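Side-chain contacts in DsbA-like disulfide oxidoreductase (Wolbachia endosymbiont of Drosophila melanogaster, PDB 6EEZ), which catalyses thiol-disulfide exchange through a redox-active cysteine pair, apparently acting as a homotrimeric disulfide isomerase of the DsbA-like thioredoxin family: residues 41-46 with 94-99; 50-55 with 99-104. All blocks are in the same frame, centred on the assembly; numbering follows the deposited sequence.

Contact 1 of 2, residues 41-46 with 94-99; sequences LDYSCG and EKYFDF
Tyr43 and Tyr96 reach across the protein interior to meet at their phenolic ends, the two OH atoms 3.3 Å apart in a weak hydrogen bond. The Tyr43 side chain sets out toward helix 96-105, and with CG anti to the carbonyl carbon (chi1 -74°) the ring carries OH on to Tyr96. That OH arrives obliquely at the Tyr96 ring, 3.9 Å from Tyr96 CZ. The stronger polar partner of the Tyr96 hydroxyl is the carboxylate of Asp70, on neighbouring strand 65-70, so the buried OH has a hold besides the tyrosine pair. Alongside, the Phe99 ring comes near the Tyr43 ring, CE2 to CE2 at 4.6 Å, and Ala85 of helix 76-91 packs against all three aromatic side chains. In this thioredoxin fold, 41-46 is the connection from strand 36-41 to the helix that starts at the Cys45-Cys48 disulfide, whereas helix 96-105 belongs to the helical part set between strands 65-70 and 161-164. Where the connection turns, Asp42 OD1 accepts from Ser44 N at 2.8 Å (N-H...O 152°), an Asx turn, and Cys45 N bonds to Asp42 O at 3.2 Å to close a type I turn. Asp42 OD2 receives the backbone N atoms of Ile73 and Leu74, which ties the turn to the loop after strand 65-70. In contrast to the buried tyrosine pair, the looser side of the loop is at Ser44, which is partly exposed and bonds through OG to Ser78 OG.

Contact 2 of 2, residues 50-55 with 99-104; sequences AIKNDI and FHHAAL
With CG anti to the main-chain N (chi1 -165°), His101 carries its imidazole out from helix 96-105 so that NE2 reaches Asn53, while Lys52 sets CG between its own N and carbonyl carbon (chi1 63°) and runs its chain past NE2 of that ring at about a right angle. The setting is the thioredoxin fold: the CxxC helix 46-50 breaks at Ile51 and resumes as helix 52-60, and this second part packs on the helical region. His101 NE2 donates to Asn53 OD1 at 3.3 Å (N-H...O 154°). The oxygen lies near the ring plane at the imidazole edge, but the donor sits well above the amide's carbonyl plane and misses a lone pair. Lys52 CG passes 3.9 Å from the same NE2. The ammonium group bends off at chi4, NZ lying 5.7 Å from His101 NE2, a separation at which the lysine would, if anything, disfavour a charged imidazole. A water bridges the two helices; it donates to Lys52 O at 2.6 Å and accepts a weak bond from His100 NE2 at 3.3 Å, and the His100 ring also meets that of Phe68. On the buried flank, the Lys52 and Leu104 side chains run antiparallel, side by side, the backbones coming to 6.4 Å between their CA atoms. Here aliphatic carbon meets aliphatic carbon, Lys52 CB resting 3.6 Å from Leu104 CD1.

How the contacts relate
The two contacts lie with their centres about 6 Å apart and use successive turns of helix 96-105, sharing Phe99. Along the chain the segments alternate: 41-46, 50-55, then 94-99 and 99-104, so the loop before the CxxC helix reaches the start of helix 96-105 and the helix beyond the break reaches its later turns. They also touch directly, Tyr43 CD1 packing on Ala103 CB and on Leu104 CD2, both at 3.6 Å, and Leu41 CD2 on Leu104 CD1. Helix 96-105 is thereby joined to the chain on both sides of the Cys45-Cys48 pair, linking the helical region to the redox site of the thioredoxin fold.

Contact 1 of 2, residues 41-46 with 94-99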
ATOM      1  N   LEU A  41       4.288   0.028   1.193  1.00 33.02           N
ATOM      2  CA  LEU A  41       4.367   0.006   2.664  1.00 33.54           C
ATOM      3  C   LEU A  41       4.674  -1.386   3.235  1.00 33.96           C
ATOM      4  O   LEU A  41       4.272  -2.405   2.689  1.00 34.56           O
ATOM      5  CB  LEU A  41       3.044   0.518   3.274  1.00 34.90           C
ATOM      6  CG  LEU A  41       2.957   2.024   3.601  1.00 34.56           C
ATOM      7  CD1 LEU A  41       2.885   3.009   2.358  1.00 33.87           C
ATOM      8  CD2 LEU A  41       1.784   2.280   4.548  1.00 35.45           C
ATOM      9  N   ASP A  42       5.416  -1.389   4.335  1.00 32.67           N
ATOM     10  CA  ASP A  42       5.606  -2.551   5.197  1.00 33.51           C
ATOM     11  C   ASP A  42       4.919  -2.181   6.503  1.00 34.91           C
ATOM     12  O   ASP A  42       5.190  -1.119   7.069  1.00 35.42           O
ATOM     13  CB  ASP A  42       7.086  -2.857   5.416  1.00 33.40           C
ATOM     14  CG  ASP A  42       7.318  -4.101   6.239  1.00 34.49           C
ATOM     15  OD1 ASP A  42       6.815  -4.190   7.396  1.00 35.94           O
ATOM     16  OD2 ASP A  42       8.022  -5.003   5.723  1.00 34.23           O
ATOM     17  N   TYR A  43       4.019  -3.036   6.979  1.00 35.37           N
ATOM     18  CA  TYR A  43       3.238  -2.697   8.162  1.00 37.19           C
ATOM     19  C   TYR A  43       4.071  -2.543   9.455  1.00 38.41           C
ATOM     20  O   TYR A  43       3.664  -1.808  10.364  1.00 39.96           O
ATOM     21  CB  TYR A  43       2.147  -3.743   8.361  1.00 37.97           C
ATOM     22  CG  TYR A  43       1.020  -3.603   7.381  1.00 37.47           C
ATOM     23  CD1 TYR A  43       0.320  -2.406   7.266  1.00 37.90           C
ATOM     24  CD2 TYR A  43       0.644  -4.662   6.577  1.00 36.81           C
ATOM     25  CE1 TYR A  43      -0.704  -2.275   6.366  1.00 37.27           C
ATOM     26  CE2 TYR A  43      -0.387  -4.545   5.691  1.00 36.66           C
ATOM     27  CZ  TYR A  43      -1.053  -3.349   5.579  1.00 36.51           C
ATOM     28  OH  TYR A  43      -2.075  -3.228   4.665  1.00 36.41           O
ATOM     29  N   SER A  44       5.226  -3.207   9.544  1.00 39.62           N
ATOM     30  CA  SER A  44       6.054  -3.145  10.754  1.00 40.45           C
ATOM     31  C   SER A  44       7.080  -2.009  10.696  1.00 40.27           C
ATOM     32  O   SER A  44       7.848  -1.809  11.634  1.00 41.40           O
ATOM     33  CB  SER A  44       6.792  -4.473  10.978  1.00 40.74           C
ATOM     34  OG  SER A  44       5.942  -5.602  10.801  1.00 41.45           O
ATOM     35  N   CYS A  45       7.099  -1.266   9.596  1.00 37.30           N
ATOM     36  CA  CYS A  45       8.059  -0.179   9.424  0.63 37.10           C
ATOM     37  C   CYS A  45       7.593   1.084  10.164  1.00 38.09           C
ATOM     38  O   CYS A  45       6.457   1.532  10.000  1.00 38.60           O
ATOM     39  CB  CYS A  45       8.272   0.075   7.915  0.63 35.41           C
ATOM     40  SG  CYS A  45       8.436   1.758   7.370  0.63 35.59           S
ATOM     41  N   GLY A  46       8.475   1.647  10.984  1.00 37.63           N
ATOM     42  CA  GLY A  46       8.145   2.812  11.798  1.00 38.92           C
ATOM     43  C   GLY A  46       7.643   4.015  10.996  1.00 38.49           C
ATOM     44  O   GLY A  46       6.705   4.690  11.427  1.00 39.32           O
ATOM     45  N   GLU A  94     -14.138  -3.420   0.862  1.00 59.41           N
ATOM     46  CA  GLU A  94     -14.485  -2.246   1.654  1.00 58.67           C
ATOM     47  C   GLU A  94     -13.842  -2.298   3.037  1.00 57.73           C
ATOM     48  O   GLU A  94     -13.845  -1.309   3.770  1.00 57.49           O
ATOM     49  CB  GLU A  94     -16.011  -2.122   1.800  1.00 59.97           C
ATOM     50  CG  GLU A  94     -16.787  -2.237   0.482  1.00 61.45           C
ATOM     51  CD  GLU A  94     -17.509  -0.946   0.092  1.00 62.09           C
ATOM     52  OE1 GLU A  94     -18.767  -0.946   0.055  1.00 63.30           O
ATOM     53  OE2 GLU A  94     -16.816   0.062  -0.188  1.00 61.50           O
ATOM     54  N   LYS A  95     -13.304  -3.463   3.388  1.00 44.68           N
ATOM     55  CA  LYS A  95     -12.699  -3.674   4.698  1.00 44.03           C
ATOM     56  C   LYS A  95     -11.163  -3.633   4.609  1.00 43.36           C
ATOM     57  O   LYS A  95     -10.475  -3.653   5.636  1.00 42.71           O
ATOM     58  CB  LYS A  95     -13.171  -5.005   5.283  1.00 44.69           C
ATOM     59  CG  LYS A  95     -14.690  -5.059   5.581  1.00 46.14           C
ATOM     60  CD  LYS A  95     -14.985  -4.854   7.047  1.00 47.63           C
ATOM     61  CE  LYS A  95     -16.445  -4.461   7.324  1.00 49.52           C
ATOM     62  NZ  LYS A  95     -17.110  -5.453   8.214  1.00 52.31           N
ATOM     63  N   TYR A  96     -10.622  -3.568   3.389  1.00 44.06           N
ATOM     64  CA  TYR A  96      -9.177  -3.616   3.246  1.00 43.27           C
ATOM     65  C   TYR A  96      -8.536  -2.408   3.932  1.00 42.17           C
ATOM     66  O   TYR A  96      -7.567  -2.573   4.660  1.00 41.45           O
ATOM     67  CB  TYR A  96      -8.726  -3.674   1.780  1.00 42.60           C
ATOM     68  CG  TYR A  96      -7.226  -3.516   1.683  1.00 39.86           C
ATOM     69  CD1 TYR A  96      -6.387  -4.605   1.816  1.00 38.70           C
ATOM     70  CD2 TYR A  96      -6.656  -2.269   1.536  1.00 37.35           C
ATOM     71  CE1 TYR A  96      -5.027  -4.461   1.771  1.00 36.45           C
ATOM     72  CE2 TYR A  96      -5.313  -2.116   1.491  1.00 34.89           C
ATOM     73  CZ  TYR A  96      -4.493  -3.202   1.598  1.00 34.56           C
ATOM     74  OH  TYR A  96      -3.133  -2.995   1.545  1.00 32.50           O
ATOM     75  N   PHE A  97      -9.061  -1.205   3.715  1.00 46.02           N
ATOM     76  CA  PHE A  97      -8.450  -0.039   4.338  1.00 44.60           C
ATOM     77  C   PHE A  97      -8.515  -0.115   5.870  1.00 45.38           C
ATOM     78  O   PHE A  97      -7.629   0.415   6.563  1.00 44.78           O
ATOM     79  CB  PHE A  97      -9.100   1.263   3.863  1.00 43.62           C
ATOM     80  CG  PHE A  97      -8.446   2.503   4.438  1.00 41.60           C
ATOM     81  CD1 PHE A  97      -7.326   3.066   3.823  1.00 38.98           C
ATOM     82  CD2 PHE A  97      -8.938   3.086   5.612  1.00 42.14           C
ATOM     83  CE1 PHE A  97      -6.721   4.189   4.348  1.00 37.38           C
ATOM     84  CE2 PHE A  97      -8.332   4.203   6.155  1.00 40.76           C
ATOM     85  CZ  PHE A  97      -7.224   4.765   5.520  1.00 38.36           C
ATOM     86  N   ASP A  98      -9.558  -0.759   6.396  1.00 44.48           N
ATOM     87  CA  ASP A  98      -9.715  -0.894   7.845  1.00 44.82           C
ATOM     88  C   ASP A  98      -8.659  -1.807   8.437  1.00 44.99           C
ATOM     89  O   ASP A  98      -8.107  -1.522   9.499  1.00 44.94           O
ATOM     90  CB  ASP A  98     -11.103  -1.422   8.191  1.00 46.06           C
ATOM     91  CG  ASP A  98     -12.178  -0.442   7.853  1.00 46.41           C
ATOM     92  OD1 ASP A  98     -11.873   0.764   7.780  1.00 45.33           O
ATOM     93  OD2 ASP A  98     -13.331  -0.870   7.677  1.00 47.65           O
ATOM     94  N   PHE A  99      -8.376  -2.908   7.753  1.00 44.48           N
ATOM     95  CA  PHE A  99      -7.286  -3.759   8.177  1.00 44.47           C
ATOM     96  C   PHE A  99      -5.994  -2.964   8.048  1.00 43.52           C
ATOM     97  O   PHE A  99      -5.199  -2.919   8.976  1.00 43.70           O
ATOM     98  CB  PHE A  99      -7.215  -5.043   7.358  1.00 44.33           C
ATOM     99  CG  PHE A  99      -6.152  -5.981   7.837  1.00 43.97           C
ATOM    100  CD1 PHE A  99      -6.425  -6.889   8.846  1.00 45.08           C
ATOM    101  CD2 PHE A  99      -4.862  -5.911   7.330  1.00 42.28           C
ATOM    102  CE1 PHE A  99      -5.443  -7.734   9.315  1.00 44.76           C
ATOM    103  CE2 PHE A  99      -3.867  -6.756   7.795  1.00 42.00           C
ATOM    104  CZ  PHE A  99      -4.163  -7.670   8.791  1.00 43.25           C
TER

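Contact 2 of 2, residues 50-55 with 99-104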
ATOM      1  N   ALA A  50       3.871   5.848  10.791  1.00 41.41           N
ATOM      2  CA  ALA A  50       3.694   7.248  11.171  1.00 42.33           C
ATOM      3  C   ALA A  50       2.940   8.084  10.125  1.00 41.71           C
ATOM      4  O   ALA A  50       2.382   9.126  10.456  1.00 42.46           O
ATOM      5  CB  ALA A  50       5.034   7.869  11.444  1.00 42.32           C
ATOM      6  N   ILE A  51       2.924   7.635   8.875  1.00 37.48           N
ATOM      7  CA  ILE A  51       2.281   8.408   7.801  1.00 36.15           C
ATOM      8  C   ILE A  51       0.865   7.918   7.532  1.00 35.77           C
ATOM      9  O   ILE A  51       0.252   8.327   6.560  1.00 33.88           O
ATOM     10  CB  ILE A  51       3.091   8.348   6.457  1.00 35.17           C
ATOM     11  CG1 ILE A  51       3.205   6.913   5.911  1.00 35.25           C
ATOM     12  CG2 ILE A  51       4.436   8.925   6.692  1.00 35.14           C
ATOM     13  CD1 ILE A  51       3.725   6.804   4.400  1.00 33.15           C
ATOM     14  N   LYS A  52       0.351   7.046   8.398  1.00 39.57           N
ATOM     15  CA  LYS A  52      -0.928   6.400   8.145  1.00 38.33           C
ATOM     16  C   LYS A  52      -2.049   7.439   7.991  1.00 39.27           C
ATOM     17  O   LYS A  52      -2.983   7.242   7.205  1.00 38.67           O
ATOM     18  CB  LYS A  52      -1.250   5.400   9.267  1.00 38.89           C
ATOM     19  CG  LYS A  52      -1.414   6.016  10.633  1.00 40.80           C
ATOM     20  CD  LYS A  52      -1.612   4.942  11.703  1.00 42.27           C
ATOM     21  CE  LYS A  52      -1.877   5.575  13.087  1.00 45.07           C
ATOM     22  NZ  LYS A  52      -0.660   6.289  13.579  1.00 46.08           N
ATOM     23  N   ASN A  53      -1.918   8.559   8.697  1.00 45.10           N
ATOM     24  CA  ASN A  53      -2.927   9.613   8.673  1.00 45.76           C
ATOM     25  C   ASN A  53      -2.685  10.624   7.569  1.00 47.15           C
ATOM     26  O   ASN A  53      -3.602  11.338   7.163  1.00 47.23           O
ATOM     27  CB  ASN A  53      -2.984  10.310  10.028  1.00 47.86           C
ATOM     28  CG  ASN A  53      -3.719   9.485  11.057  1.00 49.35           C
ATOM     29  OD1 ASN A  53      -4.693   8.795  10.731  1.00 49.20           O
ATOM     30  ND2 ASN A  53      -3.259   9.529  12.309  1.00 51.12           N
ATOM     31  N   ASP A  54      -1.452  10.689   7.082  1.00 40.60           N
ATOM     32  CA  ASP A  54      -1.167  11.449   5.876  1.00 42.40           C
ATOM     33  C   ASP A  54      -1.913  10.797   4.731  1.00 40.54           C
ATOM     34  O   ASP A  54      -2.611  11.464   3.970  1.00 40.67           O
ATOM     35  CB  ASP A  54       0.328  11.484   5.576  1.00 43.87           C
ATOM     36  CG  ASP A  54       1.091  12.380   6.514  1.00 45.77           C
ATOM     37  OD1 ASP A  54       0.482  13.303   7.066  1.00 46.26           O
ATOM     38  OD2 ASP A  54       2.305  12.167   6.686  1.00 45.90           O
ATOM     39  N   ILE A  55      -1.761   9.477   4.640  1.00 39.76           N
ATOM     40  CA  ILE A  55      -2.420   8.673   3.621  1.00 37.28           C
ATOM     41  C   ILE A  55      -3.940   8.821   3.719  1.00 36.14           C
ATOM     42  O   ILE A  55      -4.598   9.117   2.730  1.00 35.73           O
ATOM     43  CB  ILE A  55      -2.030   7.198   3.760  1.00 35.80           C
ATOM     44  CG1 ILE A  55      -0.519   7.053   3.650  1.00 36.24           C
ATOM     45  CG2 ILE A  55      -2.689   6.341   2.705  1.00 33.93           C
ATOM     46  CD1 ILE A  55       0.084   7.817   2.474  1.00 36.47           C
ATOM     47  N   PHE A  99      -8.376  -2.908   7.753  1.00 44.48           N
ATOM     48  CA  PHE A  99      -7.286  -3.759   8.177  1.00 44.47           C
ATOM     49  C   PHE A  99      -5.994  -2.964   8.048  1.00 43.52           C
ATOM     50  O   PHE A  99      -5.199  -2.919   8.976  1.00 43.70           O
ATOM     51  CB  PHE A  99      -7.215  -5.043   7.358  1.00 44.33           C
ATOM     52  CG  PHE A  99      -6.152  -5.981   7.837  1.00 43.97           C
ATOM     53  CD1 PHE A  99      -6.425  -6.889   8.846  1.00 45.08           C
ATOM     54  CD2 PHE A  99      -4.862  -5.911   7.330  1.00 42.28           C
ATOM     55  CE1 PHE A  99      -5.443  -7.734   9.315  1.00 44.76           C
ATOM     56  CE2 PHE A  99      -3.867  -6.756   7.795  1.00 42.00           C
ATOM     57  CZ  PHE A  99      -4.163  -7.670   8.791  1.00 43.25           C
ATOM     58  N   HIS A 100      -5.813  -2.324   6.896  1.00 42.25           N
ATOM     59  CA  HIS A 100      -4.620  -1.535   6.601  1.00 40.88           C
ATOM     60  C   HIS A 100      -4.290  -0.560   7.721  1.00 40.40           C
ATOM     61  O   HIS A 100      -3.169  -0.537   8.232  1.00 40.12           O
ATOM     62  CB  HIS A 100      -4.820  -0.772   5.282  1.00 39.43           C
ATOM     63  CG  HIS A 100      -3.774   0.262   4.988  1.00 37.09           C
ATOM     64  ND1 HIS A 100      -2.675   0.006   4.190  1.00 35.62           N
ATOM     65  CD2 HIS A 100      -3.676   1.564   5.348  1.00 35.69           C
ATOM     66  CE1 HIS A 100      -1.945   1.099   4.072  1.00 33.41           C
ATOM     67  NE2 HIS A 100      -2.527   2.064   4.767  1.00 33.43           N
ATOM     68  N   HIS A 101      -5.278   0.246   8.096  1.00 43.25           N
ATOM     69  CA  HIS A 101      -5.056   1.335   9.034  1.00 42.92           C
ATOM     70  C   HIS A 101      -4.843   0.792  10.450  1.00 44.48           C
ATOM     71  O   HIS A 101      -4.021   1.322  11.219  1.00 44.52           O
ATOM     72  CB  HIS A 101      -6.235   2.315   9.013  1.00 42.56           C
ATOM     73  CG  HIS A 101      -5.939   3.616   9.677  1.00 41.65           C
ATOM     74  ND1 HIS A 101      -6.377   3.919  10.947  1.00 43.01           N
ATOM     75  CD2 HIS A 101      -5.227   4.688   9.258  1.00 39.84           C
ATOM     76  CE1 HIS A 101      -5.956   5.126  11.277  1.00 42.32           C
ATOM     77  NE2 HIS A 101      -5.257   5.616  10.269  1.00 40.51           N
ATOM     78  N   ALA A 102      -5.576  -0.262  10.796  1.00 42.98           N
ATOM     79  CA  ALA A 102      -5.368  -0.915  12.088  1.00 43.95           C
ATOM     80  C   ALA A 102      -3.980  -1.536  12.166  1.00 44.04           C
ATOM     81  O   ALA A 102      -3.349  -1.489  13.208  1.00 44.97           O
ATOM     82  CB  ALA A 102      -6.430  -1.975  12.342  1.00 44.74           C
ATOM     83  N   ALA A 103      -3.501  -2.125  11.074  1.00 43.35           N
ATOM     84  CA  ALA A 103      -2.186  -2.745  11.091  1.00 42.87           C
ATOM     85  C   ALA A 103      -1.118  -1.674  11.312  1.00 41.95           C
ATOM     86  O   ALA A 103      -0.176  -1.864  12.091  1.00 42.36           O
ATOM     87  CB  ALA A 103      -1.935  -3.503   9.811  1.00 41.89           C
ATOM     88  N   LEU A 104      -1.273  -0.545  10.632  1.00 41.12           N
ATOM     89  CA  LEU A 104      -0.371   0.580  10.831  1.00 40.47           C
ATOM     90  C   LEU A 104      -0.492   1.165  12.247  1.00 41.75           C
ATOM     91  O   LEU A 104       0.475   1.721  12.777  1.00 41.81           O
ATOM     92  CB  LEU A 104      -0.636   1.656   9.794  1.00 38.49           C
ATOM     93  CG  LEU A 104      -0.215   1.278   8.369  1.00 37.05           C
ATOM     94  CD1 LEU A 104      -0.584   2.415   7.395  1.00 35.34           C
ATOM     95  CD2 LEU A 104       1.297   0.930   8.273  1.00 37.14           C
TER
HETATM   96  O   HOH W   1      -3.517   4.829   6.252  1.00 34.14           O